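Local coordinates for tail spike protein gp49 (PDB 4RU4) that is the tailspike of Pseudomonas phage LKA1, a lyase that cleaves the O-specific polysaccharide of the host and probably serves in attachment and entry, at residues Gly267-Gly272 / Ala290-Ile295; Asn242-Tyr247 / Gly272-Asn277; Leu434-Tyr439 / Val463-Lys468; Pro397-Val402 / Leu440-Leu445. All blocks are in the same frame, centred on the assembly; numbering follows the deposited sequence.

Contact 1: Gly267-Gly272 / Ala290-Ile295. With EDO (1,2-ethanediol), chain U.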
loop_
_atom_site.group_PDB
_atom_site.type_symbol
_atom_site.label_atom_id
_atom_site.label_comp_id
_atom_site.label_asym_id
_atom_site.label_seq_id
_atom_site.Cartn_x
_atom_site.Cartn_y
_atom_site.Cartn_z
ATOM N N GLY B 267 6.308 13.176 31.236
ATOM C CA GLY B 267 7.599 12.585 31.517
ATOM C C GLY B 267 7.507 11.110 31.826
ATOM O O GLY B 267 8.494 10.504 32.226
ATOM N N GLY B 268 6.328 10.523 31.639
ATOM C CA GLY B 268 6.180 9.084 31.779
ATOM C C GLY B 268 6.268 8.408 30.421
ATOM O O GLY B 268 7.011 8.844 29.554
ATOM N N ASP B 269 5.473 7.364 30.218
ATOM C CA ASP B 269 5.496 6.644 28.963
ATOM C C ASP B 269 4.996 7.483 27.784
ATOM O O ASP B 269 5.404 7.248 26.671
ATOM C CB ASP B 269 4.678 5.367 29.076
ATOM C CG ASP B 269 5.337 4.331 29.974
ATOM O OD1 ASP B 269 6.564 4.429 30.225
ATOM O OD2 ASP B 269 4.621 3.409 30.404
ATOM N N ASP B 270 4.092 8.418 28.047
ATOM C CA ASP B 270 3.743 9.483 27.113
ATOM C C ASP B 270 3.398 8.999 25.689
ATOM O O ASP B 270 4.123 9.302 24.716
ATOM C CB ASP B 270 4.848 10.554 27.118
ATOM C CG ASP B 270 5.040 11.190 28.516
ATOM O OD1 ASP B 270 4.272 10.843 29.450
ATOM O OD2 ASP B 270 5.942 12.047 28.687
ATOM N N TYR B 271 2.298 8.244 25.607
ATOM C CA TYR B 271 1.742 7.718 24.361
ATOM C C TYR B 271 0.664 8.614 23.761
ATOM O O TYR B 271 -0.053 9.306 24.477
ATOM C CB TYR B 271 1.060 6.378 24.607
ATOM C CG TYR B 271 1.885 5.332 25.300
ATOM C CD1 TYR B 271 2.988 4.786 24.679
ATOM C CD2 TYR B 271 1.536 4.860 26.564
ATOM C CE1 TYR B 271 3.757 3.794 25.290
ATOM C CE2 TYR B 271 2.300 3.865 27.189
ATOM C CZ TYR B 271 3.414 3.341 26.533
ATOM O OH TYR B 271 4.197 2.364 27.106
ATOM N N GLY B 272 0.515 8.549 22.443
ATOM C CA GLY B 272 -0.588 9.249 21.776
ATOM C C GLY B 272 -1.803 8.325 21.814
ATOM O O GLY B 272 -2.732 8.549 22.573
ATOM N N ALA B 290 2.975 12.560 20.190
ATOM C CA ALA B 290 3.189 12.332 21.626
ATOM C C ALA B 290 4.678 12.481 21.903
ATOM O O ALA B 290 5.480 12.232 21.021
ATOM C CB ALA B 290 2.690 10.963 22.060
ATOM N N ARG B 291 5.041 12.908 23.110
ATOM C CA ARG B 291 6.442 13.117 23.449
ATOM C C ARG B 291 7.248 11.862 23.131
ATOM O O ARG B 291 8.261 11.957 22.474
ATOM C CB ARG B 291 6.626 13.516 24.927
ATOM C CG ARG B 291 8.067 13.914 25.251
ATOM C CD ARG B 291 8.298 14.230 26.741
ATOM N NE ARG B 291 8.199 13.019 27.563
ATOM C CZ ARG B 291 9.209 12.188 27.834
ATOM N NH1 ARG B 291 10.440 12.416 27.357
ATOM N NH2 ARG B 291 8.980 11.115 28.587
ATOM N N ARG B 292 6.777 10.688 23.554
ATOM C CA ARG B 292 7.555 9.461 23.310
ATOM C C ARG B 292 7.095 8.622 22.101
ATOM O O ARG B 292 7.808 8.539 21.099
ATOM C CB ARG B 292 7.662 8.603 24.570
ATOM C CG ARG B 292 8.647 9.234 25.580
ATOM C CD ARG B 292 8.903 8.356 26.775
ATOM N NE ARG B 292 9.712 7.185 26.448
ATOM C CZ ARG B 292 9.227 5.954 26.282
ATOM N NH1 ARG B 292 7.898 5.700 26.379
ATOM N NH2 ARG B 292 10.086 4.967 26.000
ATOM N N HIS B 293 5.913 8.016 22.188
ATOM C CA HIS B 293 5.429 7.175 21.100
ATOM C C HIS B 293 4.082 7.667 20.624
ATOM O O HIS B 293 3.128 7.612 21.371
ATOM C CB HIS B 293 5.246 5.750 21.576
ATOM C CG HIS B 293 6.483 5.146 22.157
ATOM N ND1 HIS B 293 7.742 5.380 21.637
ATOM C CD2 HIS B 293 6.654 4.329 23.224
ATOM C CE1 HIS B 293 8.630 4.702 22.341
ATOM N NE2 HIS B 293 7.998 4.072 23.320
ATOM N N ALA B 294 4.006 8.141 19.392
ATOM C CA ALA B 294 2.736 8.654 18.873
ATOM C C ALA B 294 1.679 7.554 18.908
ATOM O O ALA B 294 0.558 7.762 19.354
ATOM C CB ALA B 294 2.912 9.186 17.434
ATOM N N ILE B 295 2.023 6.398 18.363
ATOM C CA ILE B 295 1.178 5.222 18.493
ATOM C C ILE B 295 2.056 4.133 19.086
ATOM O O ILE B 295 3.261 4.035 18.763
ATOM C CB ILE B 295 0.565 4.787 17.138
ATOM C CG1 ILE B 295 -0.325 5.909 16.571
ATOM C CG2 ILE B 295 -0.204 3.464 17.278
ATOM C CD1 ILE B 295 -1.062 5.513 15.254
HETATM C C1 EDO U . 3.722 -2.579 27.640
HETATM O O1 EDO U . 4.624 -3.068 28.635
HETATM C C2 EDO U . 3.223 -1.206 28.075
HETATM O O2 EDO U . 2.451 -0.612 27.039
HETATM O O HOH W 1 6.852 2.653 26.305
#

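Contact 2: Asn242-Tyr247 / Gly272-Asn277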
loop_
_atom_site.group_PDB
_atom_site.type_symbol
_atom_site.label_atom_id
_atom_site.label_comp_id
_atom_site.label_asym_id
_atom_site.label_seq_id
_atom_site.Cartn_x
_atom_site.Cartn_y
_atom_site.Cartn_z
ATOM N N ASN B 242 -0.072 14.080 29.757
ATOM C CA ASN B 242 0.037 12.984 30.703
ATOM C C ASN B 242 0.390 11.661 30.003
ATOM O O ASN B 242 1.262 11.637 29.116
ATOM C CB ASN B 242 -1.239 12.872 31.554
ATOM C CG ASN B 242 -0.971 12.267 32.947
ATOM O OD1 ASN B 242 -0.750 11.060 33.089
ATOM N ND2 ASN B 242 -1.015 13.107 33.977
ATOM N N ASN B 243 -0.257 10.560 30.385
ATOM C CA ASN B 243 0.222 9.244 29.943
ATOM C C ASN B 243 -0.253 8.741 28.583
ATOM O O ASN B 243 0.559 8.235 27.818
ATOM C CB ASN B 243 -0.018 8.168 31.008
ATOM C CG ASN B 243 0.933 6.973 30.848
ATOM O OD1 ASN B 243 2.148 7.109 30.983
ATOM N ND2 ASN B 243 0.382 5.817 30.541
ATOM N N ALA B 244 -1.548 8.864 28.272
ATOM C CA ALA B 244 -2.074 8.337 26.998
ATOM C C ALA B 244 -3.254 9.138 26.508
ATOM O O ALA B 244 -4.238 9.279 27.224
ATOM C CB ALA B 244 -2.485 6.881 27.138
ATOM N N GLY B 245 -3.156 9.661 25.290
ATOM C CA GLY B 245 -4.288 10.355 24.704
ATOM C C GLY B 245 -5.489 9.428 24.617
ATOM O O GLY B 245 -6.552 9.740 25.123
ATOM N N VAL B 246 -5.307 8.275 23.970
ATOM C CA VAL B 246 -6.362 7.267 23.832
ATOM C C VAL B 246 -5.740 5.923 24.200
ATOM O O VAL B 246 -4.681 5.574 23.689
ATOM C CB VAL B 246 -6.893 7.194 22.379
ATOM C CG1 VAL B 246 -7.966 6.126 22.235
ATOM C CG2 VAL B 246 -7.470 8.547 21.963
ATOM N N TYR B 247 -6.397 5.188 25.085
ATOM C CA TYR B 247 -5.890 3.894 25.517
ATOM C C TYR B 247 -6.979 2.863 25.323
ATOM O O TYR B 247 -8.002 2.927 25.992
ATOM C CB TYR B 247 -5.493 3.966 26.996
ATOM C CG TYR B 247 -4.724 2.774 27.550
ATOM C CD1 TYR B 247 -4.824 1.509 26.988
ATOM C CD2 TYR B 247 -3.885 2.931 28.640
ATOM C CE1 TYR B 247 -4.113 0.419 27.502
ATOM C CE2 TYR B 247 -3.169 1.863 29.159
ATOM C CZ TYR B 247 -3.292 0.607 28.586
ATOM O OH TYR B 247 -2.578 -0.453 29.113
ATOM N N GLY B 272 0.515 8.549 22.443
ATOM C CA GLY B 272 -0.588 9.249 21.776
ATOM C C GLY B 272 -1.803 8.325 21.814
ATOM O O GLY B 272 -2.732 8.549 22.573
ATOM N N ILE B 273 -1.775 7.283 20.979
ATOM C CA ILE B 273 -2.766 6.197 21.005
ATOM C C ILE B 273 -2.028 4.911 21.361
ATOM O O ILE B 273 -1.001 4.589 20.745
ATOM C CB ILE B 273 -3.397 5.987 19.607
ATOM C CG1 ILE B 273 -4.000 7.281 19.089
ATOM C CG2 ILE B 273 -4.492 4.906 19.640
ATOM C CD1 ILE B 273 -4.218 7.312 17.512
ATOM N N ILE B 274 -2.524 4.180 22.353
ATOM C CA ILE B 274 -1.917 2.908 22.695
ATOM C C ILE B 274 -2.947 1.782 22.692
ATOM O O ILE B 274 -4.074 1.916 23.224
ATOM C CB ILE B 274 -1.116 2.936 24.033
ATOM C CG1 ILE B 274 -0.651 1.509 24.380
ATOM C CG2 ILE B 274 -1.955 3.553 25.169
ATOM C CD1 ILE B 274 0.552 1.429 25.217
ATOM N N PHE B 275 -2.554 0.680 22.061
ATOM C CA PHE B 275 -3.373 -0.534 22.030
ATOM C C PHE B 275 -2.704 -1.520 22.969
ATOM O O PHE B 275 -1.646 -2.057 22.630
ATOM C CB PHE B 275 -3.446 -1.125 20.607
ATOM C CG PHE B 275 -4.224 -0.269 19.612
ATOM C CD1 PHE B 275 -3.612 0.787 18.957
ATOM C CD2 PHE B 275 -5.550 -0.536 19.317
ATOM C CE1 PHE B 275 -4.318 1.574 18.039
ATOM C CE2 PHE B 275 -6.260 0.241 18.394
ATOM C CZ PHE B 275 -5.621 1.312 17.767
ATOM N N GLY B 276 -3.285 -1.722 24.155
ATOM C CA GLY B 276 -2.724 -2.640 25.134
ATOM C C GLY B 276 -3.513 -3.935 25.097
ATOM O O GLY B 276 -4.746 -3.924 25.258
ATOM N N ASN B 277 -2.827 -5.042 24.847
ATOM C CA ASN B 277 -3.492 -6.352 24.871
ATOM C C ASN B 277 -4.733 -6.402 23.964
ATOM O O ASN B 277 -5.787 -6.885 24.366
ATOM C CB ASN B 277 -3.846 -6.704 26.330
ATOM C CG ASN B 277 -2.637 -6.560 27.278
ATOM O OD1 ASN B 277 -2.686 -5.793 28.242
ATOM N ND2 ASN B 277 -1.548 -7.324 27.010
HETATM O O HOH W 2 -3.836 -3.200 28.530
#

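Contact 3: Leu434-Tyr439 / Val463-Lys468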
loop_
_atom_site.group_PDB
_atom_site.type_symbol
_atom_site.label_atom_id
_atom_site.label_comp_id
_atom_site.label_asym_id
_atom_site.label_seq_id
_atom_site.Cartn_x
_atom_site.Cartn_y
_atom_site.Cartn_z
ATOM N N LEU B 434 26.623 10.190 6.770
ATOM C CA LEU B 434 27.317 9.066 7.409
ATOM C C LEU B 434 28.832 9.197 7.216
ATOM O O LEU B 434 29.292 10.040 6.430
ATOM C CB LEU B 434 26.834 7.725 6.824
ATOM C CG LEU B 434 25.331 7.418 6.852
ATOM C CD1 LEU B 434 25.085 6.017 6.238
ATOM C CD2 LEU B 434 24.742 7.517 8.287
ATOM N N SER B 435 29.608 8.369 7.922
ATOM C CA SER B 435 31.073 8.343 7.718
ATOM C C SER B 435 31.505 7.048 7.037
ATOM O O SER B 435 30.681 6.154 6.778
ATOM C CB SER B 435 31.831 8.488 9.038
ATOM O OG SER B 435 31.899 7.244 9.711
ATOM N N THR B 436 32.810 6.935 6.768
ATOM C CA THR B 436 33.346 5.717 6.196
ATOM C C THR B 436 33.367 4.588 7.205
ATOM O O THR B 436 33.792 3.489 6.874
ATOM C CB THR B 436 34.772 5.928 5.651
ATOM O OG1 THR B 436 35.594 6.436 6.701
ATOM C CG2 THR B 436 34.744 6.937 4.513
ATOM N N SER B 437 32.962 4.870 8.447
ATOM C CA SER B 437 32.806 3.808 9.463
ATOM C C SER B 437 31.335 3.362 9.655
ATOM O O SER B 437 31.064 2.373 10.322
ATOM C CB SER B 437 33.417 4.222 10.815
ATOM O OG SER B 437 34.813 4.489 10.710
ATOM N N SER B 438 30.395 4.062 9.043
ATOM C CA SER B 438 28.969 3.765 9.268
ATOM C C SER B 438 28.500 2.538 8.492
ATOM O O SER B 438 29.048 2.224 7.427
ATOM C CB SER B 438 28.101 4.974 8.904
ATOM O OG SER B 438 28.584 6.169 9.512
ATOM N N TYR B 439 27.465 1.872 9.013
ATOM C CA TYR B 439 26.883 0.695 8.379
ATOM C C TYR B 439 25.361 0.858 8.268
ATOM O O TYR B 439 24.717 1.467 9.127
ATOM C CB TYR B 439 27.226 -0.599 9.147
ATOM C CG TYR B 439 27.426 -0.374 10.638
ATOM C CD1 TYR B 439 26.351 -0.372 11.512
ATOM C CD2 TYR B 439 28.703 -0.159 11.160
ATOM C CE1 TYR B 439 26.531 -0.137 12.878
ATOM C CE2 TYR B 439 28.895 0.064 12.528
ATOM C CZ TYR B 439 27.804 0.072 13.370
ATOM O OH TYR B 439 27.999 0.294 14.707
ATOM N N VAL B 463 23.812 8.143 -0.444
ATOM C CA VAL B 463 24.721 8.543 0.636
ATOM C C VAL B 463 25.873 9.397 0.113
ATOM O O VAL B 463 26.098 9.471 -1.112
ATOM C CB VAL B 463 25.364 7.290 1.324
ATOM C CG1 VAL B 463 24.315 6.451 2.015
ATOM C CG2 VAL B 463 26.151 6.427 0.299
ATOM N N GLY B 464 26.574 10.057 1.040
ATOM C CA GLY B 464 27.883 10.628 0.786
ATOM C C GLY B 464 28.894 9.528 1.082
ATOM O O GLY B 464 29.169 8.691 0.228
ATOM N N SER B 465 29.430 9.506 2.301
ATOM C CA SER B 465 30.304 8.404 2.707
ATOM C C SER B 465 29.484 7.244 3.279
ATOM O O SER B 465 28.343 7.425 3.738
ATOM C CB SER B 465 31.325 8.878 3.740
ATOM O OG SER B 465 32.084 9.931 3.200
ATOM N N LEU B 466 30.082 6.057 3.249
ATOM C CA LEU B 466 29.507 4.867 3.845
ATOM C C LEU B 466 30.666 3.924 4.110
ATOM O O LEU B 466 31.641 3.915 3.357
ATOM C CB LEU B 466 28.500 4.203 2.893
ATOM C CG LEU B 466 27.790 2.942 3.372
ATOM C CD1 LEU B 466 26.960 3.222 4.653
ATOM C CD2 LEU B 466 26.893 2.396 2.229
ATOM N N GLY B 467 30.565 3.158 5.195
ATOM C CA GLY B 467 31.510 2.095 5.466
ATOM C C GLY B 467 31.047 0.748 4.930
ATOM O O GLY B 467 31.751 0.100 4.143
ATOM N N LYS B 468 29.854 0.318 5.342
ATOM C CA LYS B 468 29.431 -1.072 5.082
ATOM C C LYS B 468 27.938 -1.143 4.870
ATOM O O LYS B 468 27.212 -0.283 5.373
ATOM C CB LYS B 468 29.743 -1.984 6.282
ATOM C CG LYS B 468 31.030 -1.657 7.018
ATOM C CD LYS B 468 31.371 -2.721 8.057
ATOM C CE LYS B 468 32.652 -2.345 8.827
ATOM N NZ LYS B 468 32.962 -3.308 9.925
HETATM O O HOH W 3 26.662 9.458 3.935
HETATM O O HOH W 4 28.770 11.643 4.278
#

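Contact 4: Pro397-Val402 / Leu440-Leu445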
loop_
_atom_site.group_PDB
_atom_site.type_symbol
_atom_site.label_atom_id
_atom_site.label_comp_id
_atom_site.label_asym_id
_atom_site.label_seq_id
_atom_site.Cartn_x
_atom_site.Cartn_y
_atom_site.Cartn_z
ATOM N N PRO B 397 28.410 6.396 15.683
ATOM C CA PRO B 397 29.134 6.726 16.927
ATOM C C PRO B 397 28.441 6.170 18.169
ATOM O O PRO B 397 29.130 5.869 19.145
ATOM C CB PRO B 397 29.151 8.267 16.923
ATOM C CG PRO B 397 29.265 8.585 15.452
ATOM C CD PRO B 397 28.246 7.589 14.827
ATOM N N GLY B 398 27.117 5.997 18.122
ATOM C CA GLY B 398 26.392 5.304 19.179
ATOM C C GLY B 398 26.303 3.780 18.992
ATOM O O GLY B 398 25.514 3.096 19.668
ATOM N N ASN B 399 27.119 3.245 18.084
ATOM C CA ASN B 399 27.205 1.799 17.848
ATOM C C ASN B 399 25.946 1.134 17.269
ATOM O O ASN B 399 25.711 -0.051 17.494
ATOM C CB ASN B 399 27.695 1.053 19.106
ATOM C CG ASN B 399 29.204 1.209 19.319
ATOM O OD1 ASN B 399 29.996 1.080 18.372
ATOM N ND2 ASN B 399 29.599 1.515 20.543
ATOM N N ARG B 400 25.153 1.901 16.521
ATOM C CA ARG B 400 23.899 1.410 15.974
ATOM C C ARG B 400 23.870 1.542 14.452
ATOM O O ARG B 400 24.490 2.459 13.896
ATOM C CB ARG B 400 22.707 2.145 16.625
ATOM C CG ARG B 400 22.466 1.739 18.106
ATOM C CD ARG B 400 21.432 2.609 18.856
ATOM N NE ARG B 400 21.882 3.992 19.012
ATOM C CZ ARG B 400 21.283 4.919 19.757
ATOM N NH1 ARG B 400 20.193 4.643 20.450
ATOM N NH2 ARG B 400 21.783 6.144 19.794
ATOM N N GLY B 401 23.157 0.634 13.781
ATOM C CA GLY B 401 22.978 0.731 12.329
ATOM C C GLY B 401 21.918 1.774 12.024
ATOM O O GLY B 401 21.215 2.215 12.944
ATOM N N VAL B 402 21.791 2.181 10.761
ATOM C CA VAL B 402 20.660 3.025 10.358
ATOM C C VAL B 402 19.391 2.211 10.553
ATOM O O VAL B 402 18.359 2.717 11.019
ATOM C CB VAL B 402 20.802 3.500 8.887
ATOM C CG1 VAL B 402 19.509 4.221 8.401
ATOM C CG2 VAL B 402 22.066 4.384 8.739
ATOM N N LEU B 440 24.784 0.346 7.196
ATOM C CA LEU B 440 23.339 0.539 7.000
ATOM C C LEU B 440 22.544 -0.312 7.972
ATOM O O LEU B 440 21.545 0.135 8.538
ATOM C CB LEU B 440 22.939 0.246 5.566
ATOM C CG LEU B 440 23.661 1.154 4.562
ATOM C CD1 LEU B 440 23.187 0.828 3.170
ATOM C CD2 LEU B 440 23.359 2.626 4.900
ATOM N N LEU B 441 22.982 -1.548 8.164
ATOM C CA LEU B 441 22.281 -2.429 9.103
ATOM C C LEU B 441 23.296 -3.107 10.012
ATOM O O LEU B 441 24.342 -3.579 9.562
ATOM C CB LEU B 441 21.436 -3.492 8.370
ATOM C CG LEU B 441 20.650 -4.481 9.241
ATOM C CD1 LEU B 441 19.347 -4.898 8.541
ATOM C CD2 LEU B 441 21.463 -5.713 9.638
ATOM N N ARG B 442 22.977 -3.157 11.297
ATOM C CA ARG B 442 23.795 -3.913 12.239
ATOM C C ARG B 442 22.881 -4.903 12.936
ATOM O O ARG B 442 21.763 -4.545 13.323
ATOM C CB ARG B 442 24.416 -2.983 13.298
ATOM C CG ARG B 442 25.406 -3.751 14.242
ATOM C CD ARG B 442 26.216 -2.846 15.121
ATOM N NE ARG B 442 27.228 -3.613 15.861
ATOM C CZ ARG B 442 28.033 -3.103 16.788
ATOM N NH1 ARG B 442 27.939 -1.826 17.122
ATOM N NH2 ARG B 442 28.937 -3.885 17.390
ATOM N N ALA B 443 23.356 -6.140 13.081
ATOM C CA ALA B 443 22.748 -7.131 13.960
ATOM C C ALA B 443 23.865 -7.690 14.824
ATOM O O ALA B 443 24.945 -8.014 14.321
ATOM C CB ALA B 443 22.082 -8.251 13.139
ATOM N N ARG B 444 23.618 -7.783 16.124
ATOM C CA ARG B 444 24.633 -8.245 17.071
ATOM C C ARG B 444 23.960 -9.211 18.053
ATOM O O ARG B 444 22.956 -8.870 18.698
ATOM C CB ARG B 444 25.267 -7.069 17.828
ATOM C CG ARG B 444 26.357 -7.500 18.852
ATOM C CD ARG B 444 26.981 -6.288 19.569
ATOM N NE ARG B 444 25.929 -5.607 20.303
ATOM C CZ ARG B 444 25.545 -5.920 21.534
ATOM N NH1 ARG B 444 26.189 -6.864 22.222
ATOM N NH2 ARG B 444 24.546 -5.249 22.091
ATOM N N LEU B 445 24.503 -10.418 18.136
ATOM C CA LEU B 445 23.998 -11.451 19.041
ATOM C C LEU B 445 24.436 -11.157 20.467
ATOM O O LEU B 445 25.636 -10.920 20.730
ATOM C CB LEU B 445 24.548 -12.831 18.632
ATOM C CG LEU B 445 23.796 -13.720 17.625
ATOM C CD1 LEU B 445 22.905 -12.920 16.629
ATOM C CD2 LEU B 445 24.697 -14.763 16.968
#

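Contact 1: Gly267-Gly272 / Ala290-Ile295
Asp270 OD2 is gripped by two strong donors. Arg291 NE reaches it at 2.7 Å, in the plane of its guanidinium group, on the anti lone pair, and forms a salt bridge. Gly267 N takes the syn lone pair of Asp270 OD2 at 2.8 Å and closes the loop on itself. Carboxylate and guanidinium planes stand 87° apart. The chain of Arg291 bends at chi3 (69°), which brings the edge of its guanidinium to the carboxylate. Arg291 NH2 adds two weak bonds, to Asp270 OD2 and Gly268 O. Next along the chain, Arg292 NH1 donates to Asp269 O at 2.9 Å, with the oxygen in the guanidinium plane. A water links this NH1 to Tyr271 OH. The Tyr271 and His293 rings run side by side and meet rim to rim, Tyr271 CE1 lying 3.6 Å from His293 CD2. The His293 ring stacks with His327, whose backbone O accepts a hydrogen bond from His293 ND1. Asp270 O takes Arg292 N at 3.2 Å and, weakly, His293 N; with Gly272 N donating to His293 O at 3.0 Å, this pairs Tyr271 with His293 in parallel. Successive turns stack this way in a right-handed parallel beta-helix of the pectin lyase-like kind.

Contact 2: Asn242-Tyr247 / Gly272-Asn277
The backbones of Asn242-Tyr247 and Gly272-Asn277 run parallel, with Val246 paired to Ile273 and Tyr247 to Ile274. This is the rung-on-rung pairing of a parallel beta-helix, and the chain turns a corner at Gly245-Val246 and again at Gly272-Ile273. Two bonds hold the register. Val246 N donates to Gly272 O at 2.9 Å, and Ile274 N donates to Val246 O at 2.9 Å. The CA-H groups of Ile273 and Tyr247 lean on Val246 O and Ile274 O in turn.

Equivalent side chains stack from rung to rung. On one face of the sheet, Val246 CB lies 4.3 Å from Ile273 CG2. Both residues also touch Ile256 and Ile261, on strands 254-257 and 260-263, so this face packs into the interior of the helix. On the other face, Tyr247 and Ile274 lie side by side and point the same way. CG of Tyr247 is anti to its backbone nitrogen (chi1 -170°), which lays the ring alongside Ile274. CG2 of Ile274 sits over one face of the Tyr247 ring, 4.0 Å from its centroid, in a CH-pi contact. Ile274 CG2 also touches Ala244 CB at 3.9 Å. Beyond the ring, a water joins the two segments. It lies 3.1 Å from Tyr247 OH and donates to Asn277 OD1 at 2.9 Å.

Contact 3: Leu434-Tyr439 / Val463-Lys468
Leu434 points its side chain toward Val463-Lys468. Its CB rests 3.4 Å from Ser465 O. With CG anti to the carbonyl carbon (chi1 -55°) and CD1 extended beyond it, the branch runs beside Leu466. At the tip, Leu434 CD1 meets Leu466 CD1 at 3.7 Å and, more loosely, Val463 CG1 at 4.3 Å. Leu434 and Leu466 point the same way, and both also lean on Leu440.

Two successive loops of the parallel beta-helix meet here, just before strands 439-446 and 468-474. Ser435 to Ser438 form a type I beta turn. Ser435 OG accepts from Ser437 N, an ST turn. Ser438 OG accepts from Ser435 N and is also hydrogen-bonded to Asp394, a calcium ligand. The loop therefore supplies a second-shell residue to the metal site.

Ser438 O is gripped twice, by Gly467 N and by Lys468 N, each at 2.9 Å. The parallel pairing of Tyr439 with Lys468 starts at this point. There the CA-H of Tyr439 points at the carbonyl oxygen of Lys468. Tyr439 CB lies 4.1 Å from Lys468 CB. The far end of Lys468 is held elsewhere, by Gln471 and Ser500. At the other end of the contact, one water accepts from both Leu434 N and Gly464 N. A second water accepts from Ser465 N at 3.0 Å.

Contact 4: Pro397-Val402 / Leu440-Leu445
This contact joins neighbouring turns of the parallel beta-helix, where the loop leading into strand 403-405 lies against strand 439-446. The loop follows Asp394, a ligand of the bound calcium ion. Arg442 carries the polar part. Its CG is anti to the backbone nitrogen (chi1 -175°) and the chain is extended to NE, which carries the guanidinium across to Asn399. There Arg442 NH1 donates to Asn399 O at 2.9 Å. The bond is not straight: the N-H...O angle is 131°, and NH1 stands above the carbonyl plane instead of on a lone pair. The Asn399 side chain runs alongside, pointing the same way, with its amide plane 71° from the guanidinium plane. Arg442 NE forms a salt bridge with Asp473 on the next strand, so the arginine ties a loop of one turn to a strand of another.

Nearer the backbone, Arg442 CB packs on Gly401 N at 3.9 Å. Gly401 lies against Leu441, their CA atoms 4.6 Å apart, and its own N is hydrogen-bonded to Asp404 OD1. At the other end, Leu440 and Val402 meet loosely through their branches, with Val402 CG2 4.4 Å from Leu440 CD2. Leu440 O lies 3.5 Å from Val402 CB.

All four contacts lie in the pectin lyase-like region and join successive turns of its parallel beta-helix. They form two pairs along the helix. Contacts 1 and 2 have centres 8 Å apart, share Gly272 and use strand 271-276, which pairs with a neighbouring turn on each side. Contacts 3 and 4 have centres 12 Å apart and meet where Leu440 N probably donates to Lys468 O. Within each pair the segments alternate along the chain. The two pairs come in series, and contacts 2 and 3 are the farthest apart, at about 38 Å between centres. The same turn-on-turn pairing thus recurs and builds the elongated body of the spike, with contacts 3 and 4 near its calcium site.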